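Local coordinates for protein phosphoribosylaminoimidazole-succinocarboxamide synthase (PDB 4O7Y) that catalyses the ATP-dependent joining of L-aspartate to a carboxyaminoimidazole ribotide, a step of de novo purine biosynthesis that yields SAICAR, at residues 50-55 / 192-197; 89-94 / 116-121; 151-156 / 174-179. All coordinates share one frame; numbering follows the deposited sequence. Where two conformers were deposited one is given.

Contact 1 (50-55 / 192-197). With C5P (cytidine-5'-monophosphate), chain B.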
loop_
_atom_site.group_PDB
_atom_site.type_symbol
_atom_site.label_atom_id
_atom_site.label_comp_id
_atom_site.label_asym_id
_atom_site.label_seq_id
_atom_site.Cartn_x
_atom_site.Cartn_y
_atom_site.Cartn_z
ATOM N N ALA A 50 -20.363 -21.970 -6.096
ATOM C CA ALA A 50 -21.694 -21.545 -5.662
ATOM C C ALA A 50 -22.042 -22.152 -4.304
ATOM O O ALA A 50 -22.361 -21.440 -3.341
ATOM C CB ALA A 50 -22.744 -21.921 -6.705
ATOM N N GLN A 51 -21.969 -23.475 -4.233
ATOM C CA GLN A 51 -22.282 -24.198 -3.008
ATOM C C GLN A 51 -21.434 -23.736 -1.828
ATOM O O GLN A 51 -21.947 -23.540 -0.706
ATOM C CB GLN A 51 -22.089 -25.717 -3.209
ATOM C CG GLN A 51 -22.996 -26.342 -4.252
ATOM C CD GLN A 51 -24.456 -26.054 -3.997
ATOM O OE1 GLN A 51 -24.972 -26.318 -2.910
ATOM N NE2 GLN A 51 -25.125 -25.495 -4.987
ATOM N N LEU A 52 -20.139 -23.581 -2.061
ATOM C CA LEU A 52 -19.243 -23.200 -0.965
ATOM C C LEU A 52 -19.481 -21.750 -0.482
ATOM O O LEU A 52 -19.365 -21.454 0.725
ATOM C CB LEU A 52 -17.781 -23.458 -1.337
ATOM C CG LEU A 52 -17.482 -24.959 -1.441
ATOM C CD1 LEU A 52 -16.175 -25.199 -2.207
ATOM C CD2 LEU A 52 -17.449 -25.654 -0.079
ATOM N N SER A 53 -19.803 -20.854 -1.413
ATOM C CA SER A 53 -20.147 -19.483 -1.059
ATOM C C SER A 53 -21.352 -19.470 -0.141
ATOM O O SER A 53 -21.348 -18.768 0.855
ATOM C CB SER A 53 -20.419 -18.608 -2.295
ATOM O OG SER A 53 -19.224 -18.400 -3.037
ATOM N N VAL A 54 -22.366 -20.270 -0.473
ATOM C CA VAL A 54 -23.583 -20.376 0.330
ATOM C C VAL A 54 -23.281 -20.887 1.729
ATOM O O VAL A 54 -23.748 -20.307 2.705
ATOM C CB VAL A 54 -24.636 -21.296 -0.354
ATOM C CG1 VAL A 54 -25.796 -21.588 0.572
ATOM C CG2 VAL A 54 -25.150 -20.670 -1.635
ATOM N N ILE A 55 -22.501 -21.965 1.831
ATOM C CA ILE A 55 -22.125 -22.497 3.131
ATOM C C ILE A 55 -21.419 -21.407 3.973
ATOM O O ILE A 55 -21.762 -21.191 5.140
ATOM C CB ILE A 55 -21.218 -23.743 2.994
ATOM C CG1 ILE A 55 -22.017 -24.932 2.441
ATOM C CG2 ILE A 55 -20.556 -24.075 4.328
ATOM C CD1 ILE A 55 -21.138 -26.005 1.816
ATOM N N ILE A 192 -17.203 -16.279 -1.649
ATOM C CA ILE A 192 -16.163 -16.846 -0.768
ATOM C C ILE A 192 -16.017 -18.298 -1.218
ATOM O O ILE A 192 -16.874 -19.129 -0.924
ATOM C CB ILE A 192 -16.502 -16.765 0.762
ATOM C CG1 ILE A 192 -16.769 -15.327 1.223
ATOM C CG2 ILE A 192 -15.344 -17.277 1.626
ATOM C CD1 ILE A 192 -17.227 -15.227 2.667
ATOM N N SER A 193 -14.918 -18.587 -1.917
ATOM C CA SER A 193 -14.710 -19.898 -2.495
ATOM C C SER A 193 -13.230 -20.254 -2.598
ATOM O O SER A 193 -12.335 -19.436 -2.252
ATOM C CB SER A 193 -15.336 -19.933 -3.892
ATOM O OG SER A 193 -14.580 -19.128 -4.775
ATOM N N PRO A 194 -12.937 -21.475 -3.084
ATOM C CA PRO A 194 -11.525 -21.797 -3.316
ATOM C C PRO A 194 -10.890 -20.953 -4.444
ATOM O O PRO A 194 -9.674 -21.021 -4.658
ATOM C CB PRO A 194 -11.571 -23.283 -3.718
ATOM C CG PRO A 194 -12.870 -23.792 -3.157
ATOM C CD PRO A 194 -13.814 -22.640 -3.344
ATOM N N ASP A 195 -11.708 -20.193 -5.180
ATOM C CA ASP A 195 -11.190 -19.213 -6.147
ATOM C C ASP A 195 -10.605 -17.991 -5.433
ATOM O O ASP A 195 -9.586 -17.438 -5.874
ATOM C CB ASP A 195 -12.299 -18.704 -7.084
ATOM C CG ASP A 195 -12.411 -19.493 -8.391
ATOM O OD1 ASP A 195 -12.981 -18.926 -9.342
ATOM O OD2 ASP A 195 -11.969 -20.658 -8.480
ATOM N N THR A 196 -11.260 -17.582 -4.343
ATOM C CA THR A 196 -10.934 -16.330 -3.669
ATOM C C THR A 196 -10.248 -16.486 -2.302
ATOM O O THR A 196 -10.084 -15.509 -1.595
ATOM C CB THR A 196 -12.187 -15.431 -3.530
ATOM O OG1 THR A 196 -13.157 -16.086 -2.718
ATOM C CG2 THR A 196 -12.782 -15.110 -4.897
ATOM N N CYS A 197 -9.854 -17.714 -1.960
ATOM C CA CYS A 197 -9.148 -18.022 -0.712
ATOM C C CYS A 197 -7.952 -18.904 -1.005
ATOM O O CYS A 197 -7.923 -19.608 -2.008
ATOM C CB CYS A 197 -10.045 -18.775 0.278
ATOM S SG CYS A 197 -11.652 -18.036 0.665
HETATM O O3P C5P B . -2.332 -10.850 -3.349
HETATM P P C5P B . -2.347 -12.319 -3.782
HETATM O O1P C5P B . -2.335 -12.519 -5.269
HETATM O O2P C5P B . -1.329 -13.140 -3.023
HETATM O "O5'" C5P B . -3.743 -12.933 -3.369
HETATM C "C5'" C5P B . -4.229 -12.835 -2.002
HETATM C "C4'" C5P B . -5.522 -13.646 -1.822
HETATM O "O4'" C5P B . -6.597 -12.885 -2.374
HETATM C "C3'" C5P B . -5.558 -14.999 -2.562
HETATM O "O3'" C5P B . -6.377 -15.917 -1.826
HETATM C "C2'" C5P B . -6.237 -14.707 -3.880
HETATM O "O2'" C5P B . -6.934 -15.859 -4.387
HETATM C "C1'" C5P B . -7.194 -13.593 -3.477
HETATM N N1 C5P B . -7.479 -12.659 -4.575
HETATM C C2 C5P B . -8.736 -12.722 -5.261
HETATM N N3 C5P B . -9.000 -11.855 -6.275
HETATM C C4 C5P B . -8.076 -10.931 -6.627
HETATM C C5 C5P B . -6.829 -10.857 -5.986
HETATM C C6 C5P B . -6.549 -11.737 -4.943
HETATM O O2 C5P B . -9.595 -13.564 -4.930
HETATM N N4 C5P B . -8.346 -10.070 -7.636
#
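Ser53 meets the backbone of Ile192 through its hydroxyl, and this is the polar link between the two segments. OG stands beside its own backbone N and opposite the carbonyl carbon; this torsion (chi1 -68°) turns it back along the helix, where it donates to the carbonyl of Asn49 while accepting from Ile192 N. The accepted bond is 3.2 Å from Ile192 N to Ser53 OG, with 155° at the hydrogen, and with it the hydroxyl is used both as donor and as acceptor. The carbonyl of Ile192 lies close by and takes a CA-H...O contact from Ser53 CA, 3.3 Å from Ile192 O. One residue back on the helix, the CD1 methyl of Leu52 lies against the ring of Pro194, 3.7 Å from Pro194 CD, and the two side chains cross at about a right angle. Buried residues of helix 45-62 are thus joined to the loop between strands 186-188 and 197-201. Within that loop an ST turn forms where Asp195 N donates to Ser193 OG (3.1 Å), and the same hydroxyl also bonds Glu191. Ser193 N in turn donates to Thr196 OG1 at 3.2 Å, nearly straight at 163°. Asp195, held by Lys45 and Tyr224, precedes Thr196, whose CA comes within 3.3 Å of O2 of the bound cytidine monophosphate.

Contact 2 (89-94 / 116-121). With C5P (cytidine-5'-monophosphate), chain B.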
loop_
_atom_site.group_PDB
_atom_site.type_symbol
_atom_site.label_atom_id
_atom_site.label_comp_id
_atom_site.label_asym_id
_atom_site.label_seq_id
_atom_site.Cartn_x
_atom_site.Cartn_y
_atom_site.Cartn_z
ATOM N N GLU A 89 -10.886 -4.503 -3.148
ATOM C CA GLU A 89 -10.682 -5.888 -2.802
ATOM C C GLU A 89 -9.944 -5.860 -1.484
ATOM O O GLU A 89 -8.918 -5.166 -1.340
ATOM C CB GLU A 89 -9.914 -6.597 -3.904
ATOM C CG GLU A 89 -10.788 -6.705 -5.159
ATOM C CD GLU A 89 -10.104 -7.421 -6.295
ATOM O OE1 GLU A 89 -10.554 -7.301 -7.447
ATOM O OE2 GLU A 89 -9.105 -8.118 -6.031
ATOM N N VAL A 90 -10.524 -6.536 -0.494
ATOM C CA VAL A 90 -10.019 -6.468 0.879
ATOM C C VAL A 90 -9.406 -7.818 1.181
ATOM O O VAL A 90 -10.093 -8.840 1.157
ATOM C CB VAL A 90 -11.129 -6.101 1.900
ATOM C CG1 VAL A 90 -10.543 -6.002 3.303
ATOM C CG2 VAL A 90 -11.803 -4.774 1.518
ATOM N N VAL A 91 -8.091 -7.838 1.396
ATOM C CA VAL A 91 -7.366 -9.100 1.510
ATOM C C VAL A 91 -6.877 -9.283 2.961
ATOM O O VAL A 91 -6.219 -8.398 3.512
ATOM C CB VAL A 91 -6.172 -9.151 0.520
ATOM C CG1 VAL A 91 -5.280 -10.371 0.767
ATOM C CG2 VAL A 91 -6.652 -9.147 -0.937
ATOM N N VAL A 92 -7.200 -10.421 3.560
ATOM C CA VAL A 92 -6.767 -10.748 4.927
ATOM C C VAL A 92 -5.783 -11.910 4.801
ATOM O O VAL A 92 -6.067 -12.865 4.095
ATOM C CB VAL A 92 -7.953 -11.173 5.821
ATOM C CG1 VAL A 92 -7.495 -11.411 7.252
ATOM C CG2 VAL A 92 -9.046 -10.127 5.789
ATOM N N ARG A 93 -4.632 -11.808 5.473
ATOM C CA ARG A 93 -3.566 -12.804 5.344
ATOM C C ARG A 93 -3.106 -13.303 6.731
ATOM O O ARG A 93 -2.815 -12.506 7.619
ATOM C CB ARG A 93 -2.403 -12.210 4.535
ATOM C CG ARG A 93 -2.859 -11.195 3.477
ATOM C CD ARG A 93 -1.745 -10.693 2.564
ATOM N NE ARG A 93 -1.330 -11.743 1.651
ATOM C CZ ARG A 93 -1.419 -11.718 0.322
ATOM N NH1 ARG A 93 -1.879 -10.654 -0.346
ATOM N NH2 ARG A 93 -0.996 -12.785 -0.350
ATOM N N ASN A 94 -3.092 -14.625 6.911
ATOM C CA ASN A 94 -2.625 -15.280 8.151
ATOM C C ASN A 94 -1.249 -15.917 7.993
ATOM O O ASN A 94 -0.453 -15.948 8.948
ATOM C CB ASN A 94 -3.626 -16.333 8.607
ATOM C CG ASN A 94 -5.009 -15.741 8.831
ATOM O OD1 ASN A 94 -5.168 -14.791 9.626
ATOM N ND2 ASN A 94 -6.000 -16.250 8.109
ATOM N N ILE A 116 -2.595 -9.667 8.612
ATOM C CA ILE A 116 -2.427 -8.471 7.773
ATOM C C ILE A 116 -3.714 -8.189 6.963
ATOM O O ILE A 116 -4.291 -9.103 6.399
ATOM C CB ILE A 116 -1.238 -8.702 6.812
ATOM C CG1 ILE A 116 0.051 -8.773 7.651
ATOM C CG2 ILE A 116 -1.189 -7.626 5.726
ATOM C CD1 ILE A 116 1.352 -8.801 6.862
ATOM N N VAL A 117 -4.178 -6.945 6.910
ATOM C CA VAL A 117 -5.319 -6.605 6.029
ATOM C C VAL A 117 -4.722 -5.707 4.945
ATOM O O VAL A 117 -3.973 -4.754 5.268
ATOM C CB VAL A 117 -6.429 -5.822 6.760
ATOM C CG1 VAL A 117 -7.608 -5.555 5.835
ATOM C CG2 VAL A 117 -6.885 -6.560 8.030
ATOM N N GLU A 118 -5.008 -6.004 3.678
ATOM C CA GLU A 118 -4.533 -5.159 2.582
ATOM C C GLU A 118 -5.723 -4.673 1.769
ATOM O O GLU A 118 -6.673 -5.437 1.529
ATOM C CB GLU A 118 -3.561 -5.897 1.655
ATOM C CG GLU A 118 -2.292 -6.430 2.316
ATOM C CD GLU A 118 -1.466 -7.327 1.391
ATOM O OE1 GLU A 118 -2.022 -7.894 0.428
ATOM O OE2 GLU A 118 -0.249 -7.484 1.631
ATOM N N LEU A 119 -5.680 -3.393 1.380
ATOM C CA LEU A 119 -6.710 -2.804 0.512
ATOM C C LEU A 119 -6.160 -2.669 -0.888
ATOM O O LEU A 119 -5.054 -2.154 -1.037
ATOM C CB LEU A 119 -7.106 -1.414 1.006
ATOM C CG LEU A 119 -7.530 -1.413 2.488
ATOM C CD1 LEU A 119 -7.677 0.002 3.037
ATOM C CD2 LEU A 119 -8.822 -2.225 2.652
ATOM N N TYR A 120 -6.950 -3.105 -1.882
ATOM C CA TYR A 120 -6.602 -3.006 -3.306
ATOM C C TYR A 120 -7.713 -2.221 -4.004
ATOM O O TYR A 120 -8.886 -2.463 -3.781
ATOM C CB TYR A 120 -6.436 -4.377 -3.978
ATOM C CG TYR A 120 -5.219 -5.107 -3.480
ATOM C CD1 TYR A 120 -3.991 -4.982 -4.129
ATOM C CD2 TYR A 120 -5.291 -5.887 -2.325
ATOM C CE1 TYR A 120 -2.845 -5.618 -3.639
ATOM C CE2 TYR A 120 -4.166 -6.545 -1.840
ATOM C CZ TYR A 120 -2.945 -6.408 -2.505
ATOM O OH TYR A 120 -1.828 -7.049 -1.999
ATOM N N TYR A 121 -7.320 -1.255 -4.808
ATOM C CA TYR A 121 -8.272 -0.466 -5.546
ATOM C C TYR A 121 -8.715 -1.268 -6.791
ATOM O O TYR A 121 -7.900 -1.589 -7.655
ATOM C CB TYR A 121 -7.637 0.874 -5.905
ATOM C CG TYR A 121 -8.444 1.734 -6.861
ATOM C CD1 TYR A 121 -9.851 1.728 -6.845
ATOM C CD2 TYR A 121 -7.795 2.565 -7.763
ATOM C CE1 TYR A 121 -10.584 2.527 -7.713
ATOM C CE2 TYR A 121 -8.517 3.358 -8.638
ATOM C CZ TYR A 121 -9.903 3.325 -8.614
ATOM O OH TYR A 121 -10.590 4.106 -9.489
HETATM O O3P C5P B . -2.332 -10.850 -3.349
HETATM P P C5P B . -2.347 -12.319 -3.782
HETATM O O1P C5P B . -2.335 -12.519 -5.269
HETATM O O2P C5P B . -1.329 -13.140 -3.023
HETATM O "O5'" C5P B . -3.743 -12.933 -3.369
HETATM C "C5'" C5P B . -4.229 -12.835 -2.002
HETATM C "C4'" C5P B . -5.522 -13.646 -1.822
HETATM O "O4'" C5P B . -6.597 -12.885 -2.374
HETATM C "C3'" C5P B . -5.558 -14.999 -2.562
HETATM O "O3'" C5P B . -6.377 -15.917 -1.826
HETATM C "C2'" C5P B . -6.237 -14.707 -3.880
HETATM O "O2'" C5P B . -6.934 -15.859 -4.387
HETATM C "C1'" C5P B . -7.194 -13.593 -3.477
HETATM N N1 C5P B . -7.479 -12.659 -4.575
HETATM C C2 C5P B . -8.736 -12.722 -5.261
HETATM N N3 C5P B . -9.000 -11.855 -6.275
HETATM C C4 C5P B . -8.076 -10.931 -6.627
HETATM C C5 C5P B . -6.829 -10.857 -5.986
HETATM C C6 C5P B . -6.549 -11.737 -4.943
HETATM O O2 C5P B . -9.595 -13.564 -4.930
HETATM N N4 C5P B . -8.346 -10.070 -7.636
#
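Arg93 and Glu118 lean toward each other from adjacent strands, with guanidinium and carboxylate planes turned 59° apart. Arg93 NH1 forms a salt bridge of 2.9 Å with Glu118 OE1, reaching it from above the carboxylate plane. Tyr120 OH donates to the same OE1 from the opposite face (2.6 Å from Tyr120 OH to Glu118 OE1), and the two donors together fix the rotation of the carboxylate. Arg93 was modelled in two conformers; in the one described, its chain bends at chi3 (71°), turning the guanidinium to the bound nucleotide. Arg93 NH1 bonds O3P of the cytidine monophosphate at 3.0 Å and Arg93 NH2 its O2P at 2.7 Å, both nearly straight. The nucleotide is also hydrogen-bonded to Ser99, Asp173, Arg198 and Arg214, and it probably marks where the phosphoribosyl part of the substrate sits. The segments are neighbours in an antiparallel sheet: Glu89-Tyr120, Val91-Glu118 and Arg93-Ile116 are hydrogen-bonded pairs, Val90-Leu119 and Val92-Val117 non-hydrogen-bonded ones. On the nucleotide side, Val91 CG2 touches the Tyr120 ring, 3.7 Å from Tyr120 CE2, while Glu89 O lies at that ring's edge. Glu89, extended beyond CG, carries its carboxylate to the base, beside the amino group N4. On the other face Val90 and Val117 run alongside each other, with CG1 of Val90 3.9 Å from CG1 of Val117; helix 143-165 covers this side. Val117 O accepts from Asn132 of the second subunit.

Contact 3 (151-156 / 174-179). With C5P (cytidine-5'-monophosphate), chain B.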
loop_
_atom_site.group_PDB
_atom_site.type_symbol
_atom_site.label_atom_id
_atom_site.label_comp_id
_atom_site.label_asym_id
_atom_site.label_seq_id
_atom_site.Cartn_x
_atom_site.Cartn_y
_atom_site.Cartn_z
ATOM N N GLU A 151 -12.706 -4.061 10.304
ATOM C CA GLU A 151 -13.245 -4.726 11.503
ATOM C C GLU A 151 -14.033 -5.962 11.122
ATOM O O GLU A 151 -13.865 -7.029 11.701
ATOM C CB GLU A 151 -14.162 -3.752 12.267
ATOM C CG GLU A 151 -14.874 -4.360 13.447
ATOM C CD GLU A 151 -15.715 -3.317 14.172
ATOM O OE1 GLU A 151 -15.446 -3.041 15.347
ATOM O OE2 GLU A 151 -16.612 -2.728 13.551
ATOM N N ILE A 152 -14.920 -5.812 10.143
ATOM C CA ILE A 152 -15.679 -6.937 9.622
ATOM C C ILE A 152 -14.752 -8.027 9.033
ATOM O O ILE A 152 -14.893 -9.213 9.377
ATOM C CB ILE A 152 -16.655 -6.474 8.533
ATOM C CG1 ILE A 152 -17.749 -5.583 9.115
ATOM C CG2 ILE A 152 -17.370 -7.661 7.894
ATOM C CD1 ILE A 152 -18.433 -4.815 7.982
ATOM N N ALA A 153 -13.801 -7.615 8.187
ATOM C CA ALA A 153 -12.874 -8.562 7.520
ATOM C C ALA A 153 -12.144 -9.456 8.541
ATOM O O ALA A 153 -12.027 -10.678 8.353
ATOM C CB ALA A 153 -11.857 -7.815 6.649
ATOM N N LEU A 154 -11.629 -8.817 9.589
ATOM C CA LEU A 154 -10.907 -9.497 10.680
ATOM C C LEU A 154 -11.798 -10.429 11.484
ATOM O O LEU A 154 -11.343 -11.493 11.925
ATOM C CB LEU A 154 -10.237 -8.457 11.600
ATOM C CG LEU A 154 -9.054 -7.750 10.975
ATOM C CD1 LEU A 154 -8.662 -6.592 11.891
ATOM C CD2 LEU A 154 -7.897 -8.724 10.765
ATOM N N LYS A 155 -13.058 -10.035 11.679
ATOM C CA LYS A 155 -14.050 -10.925 12.306
ATOM C C LYS A 155 -14.372 -12.143 11.411
ATOM O O LYS A 155 -14.344 -13.282 11.882
ATOM C CB LYS A 155 -15.326 -10.159 12.702
ATOM C CG LYS A 155 -16.428 -11.083 13.207
ATOM C CD LYS A 155 -17.524 -10.332 13.959
ATOM C CE LYS A 155 -18.617 -11.334 14.373
ATOM N NZ LYS A 155 -19.888 -10.644 14.748
ATOM N N VAL A 156 -14.636 -11.890 10.126
ATOM C CA VAL A 156 -14.768 -12.941 9.122
ATOM C C VAL A 156 -13.579 -13.912 9.155
ATOM O O VAL A 156 -13.793 -15.137 9.139
ATOM C CB VAL A 156 -14.932 -12.375 7.691
ATOM C CG1 VAL A 156 -14.892 -13.513 6.660
ATOM C CG2 VAL A 156 -16.246 -11.566 7.557
ATOM N N PHE A 174 -7.316 -14.654 2.063
ATOM C CA PHE A 174 -8.529 -14.617 1.247
ATOM C C PHE A 174 -8.891 -13.190 0.888
ATOM O O PHE A 174 -8.417 -12.237 1.502
ATOM C CB PHE A 174 -9.732 -15.297 1.948
ATOM C CG PHE A 174 -10.127 -14.652 3.251
ATOM C CD1 PHE A 174 -11.203 -13.772 3.312
ATOM C CD2 PHE A 174 -9.427 -14.926 4.426
ATOM C CE1 PHE A 174 -11.569 -13.166 4.507
ATOM C CE2 PHE A 174 -9.801 -14.333 5.633
ATOM C CZ PHE A 174 -10.875 -13.437 5.675
ATOM N N LYS A 175 -9.759 -13.059 -0.099
ATOM C CA LYS A 175 -10.186 -11.755 -0.576
ATOM C C LYS A 175 -11.704 -11.619 -0.369
ATOM O O LYS A 175 -12.484 -12.549 -0.686
ATOM C CB LYS A 175 -9.848 -11.585 -2.057
ATOM C CG LYS A 175 -10.210 -10.211 -2.655
ATOM C CD LYS A 175 -11.646 -10.171 -3.213
ATOM C CE LYS A 175 -11.805 -11.011 -4.500
ATOM N NZ LYS A 175 -13.254 -11.096 -4.906
ATOM N N LEU A 176 -12.091 -10.434 0.112
ATOM C CA LEU A 176 -13.467 -10.033 0.296
ATOM C C LEU A 176 -13.810 -8.765 -0.490
ATOM O O LEU A 176 -12.926 -7.936 -0.812
ATOM C CB LEU A 176 -13.747 -9.734 1.786
ATOM C CG LEU A 176 -13.598 -10.874 2.801
ATOM C CD1 LEU A 176 -13.951 -10.333 4.191
ATOM C CD2 LEU A 176 -14.460 -12.100 2.454
ATOM N N GLU A 177 -15.108 -8.609 -0.767
ATOM C CA GLU A 177 -15.634 -7.369 -1.353
ATOM C C GLU A 177 -16.883 -6.943 -0.595
ATOM O O GLU A 177 -17.565 -7.767 0.047
ATOM C CB GLU A 177 -15.924 -7.529 -2.845
ATOM C CG GLU A 177 -14.722 -8.004 -3.673
ATOM C CD GLU A 177 -14.956 -7.910 -5.175
ATOM O OE1 GLU A 177 -15.889 -7.224 -5.630
ATOM O OE2 GLU A 177 -14.178 -8.500 -5.909
ATOM N N PHE A 178 -17.178 -5.652 -0.638
ATOM C CA PHE A 178 -18.214 -5.092 0.213
ATOM C C PHE A 178 -18.997 -4.073 -0.587
ATOM O O PHE A 178 -18.475 -3.483 -1.537
ATOM C CB PHE A 178 -17.614 -4.354 1.425
ATOM C CG PHE A 178 -16.918 -5.245 2.423
ATOM C CD1 PHE A 178 -17.619 -5.754 3.528
ATOM C CD2 PHE A 178 -15.561 -5.577 2.262
ATOM C CE1 PHE A 178 -16.996 -6.558 4.472
ATOM C CE2 PHE A 178 -14.935 -6.403 3.193
ATOM C CZ PHE A 178 -15.651 -6.896 4.299
ATOM N N GLY A 179 -20.232 -3.822 -0.146
ATOM C CA GLY A 179 -20.988 -2.670 -0.606
ATOM C C GLY A 179 -21.888 -2.122 0.492
ATOM O O GLY A 179 -21.946 -2.663 1.612
HETATM O O3P C5P B . -2.332 -10.850 -3.349
HETATM P P C5P B . -2.347 -12.319 -3.782
HETATM O O1P C5P B . -2.335 -12.519 -5.269
HETATM O O2P C5P B . -1.329 -13.140 -3.023
HETATM O "O5'" C5P B . -3.743 -12.933 -3.369
HETATM C "C5'" C5P B . -4.229 -12.835 -2.002
HETATM C "C4'" C5P B . -5.522 -13.646 -1.822
HETATM O "O4'" C5P B . -6.597 -12.885 -2.374
HETATM C "C3'" C5P B . -5.558 -14.999 -2.562
HETATM O "O3'" C5P B . -6.377 -15.917 -1.826
HETATM C "C2'" C5P B . -6.237 -14.707 -3.880
HETATM O "O2'" C5P B . -6.934 -15.859 -4.387
HETATM C "C1'" C5P B . -7.194 -13.593 -3.477
HETATM N N1 C5P B . -7.479 -12.659 -4.575
HETATM C C2 C5P B . -8.736 -12.722 -5.261
HETATM N N3 C5P B . -9.000 -11.855 -6.275
HETATM C C4 C5P B . -8.076 -10.931 -6.627
HETATM C C5 C5P B . -6.829 -10.857 -5.986
HETATM C C6 C5P B . -6.549 -11.737 -4.943
HETATM O O2 C5P B . -9.595 -13.564 -4.930
HETATM N N4 C5P B . -8.346 -10.070 -7.636
#
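Ile152 and Phe178 pass one another head to tail, with Ile152 CG2 meeting the edge of the phenyl ring 3.6 Å from Phe178 CE1. One residue along the helix, Ala153 offers so small a side chain that Leu176 can approach the backbone itself: Leu176 CD1 is 3.9 Å from Ala153 CA. The leucine is extended beyond CB (chi2 -179°), which carries CD1 straight at the helix. A turn on, Val156 reaches for the same methyl tip to tip, its CG1 4.1 Å from Leu176 CD1, and CG1 also touches the Phe174 ring, 4.0 Å from Phe174 CE1. Phe174 CG stands between its backbone N and carbonyl carbon (chi1 61°), and the CD2 methyl of Leu176 lies at the ring's edge, in its plane. Ala153 O also lies near that edge, 4.0 Å from Phe174 CZ. No hydrogen bond crosses between the two segments; the side chains that meet are apolar. Lys175 and Glu177 instead point to the opposite side of the strand: Lys175 NZ forms a salt bridge of 2.9 Å with Glu177 OE2 and another with Asp190, while Lys175 CE passes 3.4 Å from O2 of the bound nucleotide. Further out, Val92 of strand 84-93 touches both Ala153 and Phe174, and strand 186-188 supplies Ile186 and Leu188 against Phe178, so helix 143-165 lies across several strands of one sheet.

Overall arrangement
From the N terminus, helix 45-62 supplies the first half of contact 1, which stays open while the chain builds most of the sheet. Contact 2 closes first, as strand 111-121 returns beside strand 84-93. Contact 3 follows in series, when strand 169-180 comes back under helix 143-165. Contact 1 closes last, at 192-197, and its long loop encloses both others. Strand 169-180 joins them: Val90 O to Leu176 N and Val92 O to Phe174 N link contact 2 to contact 3, and Thr196 O to Lys175 N links contact 3 to contact 1. Contacts 1 and 2 do not touch, yet all three reach the same nucleotide.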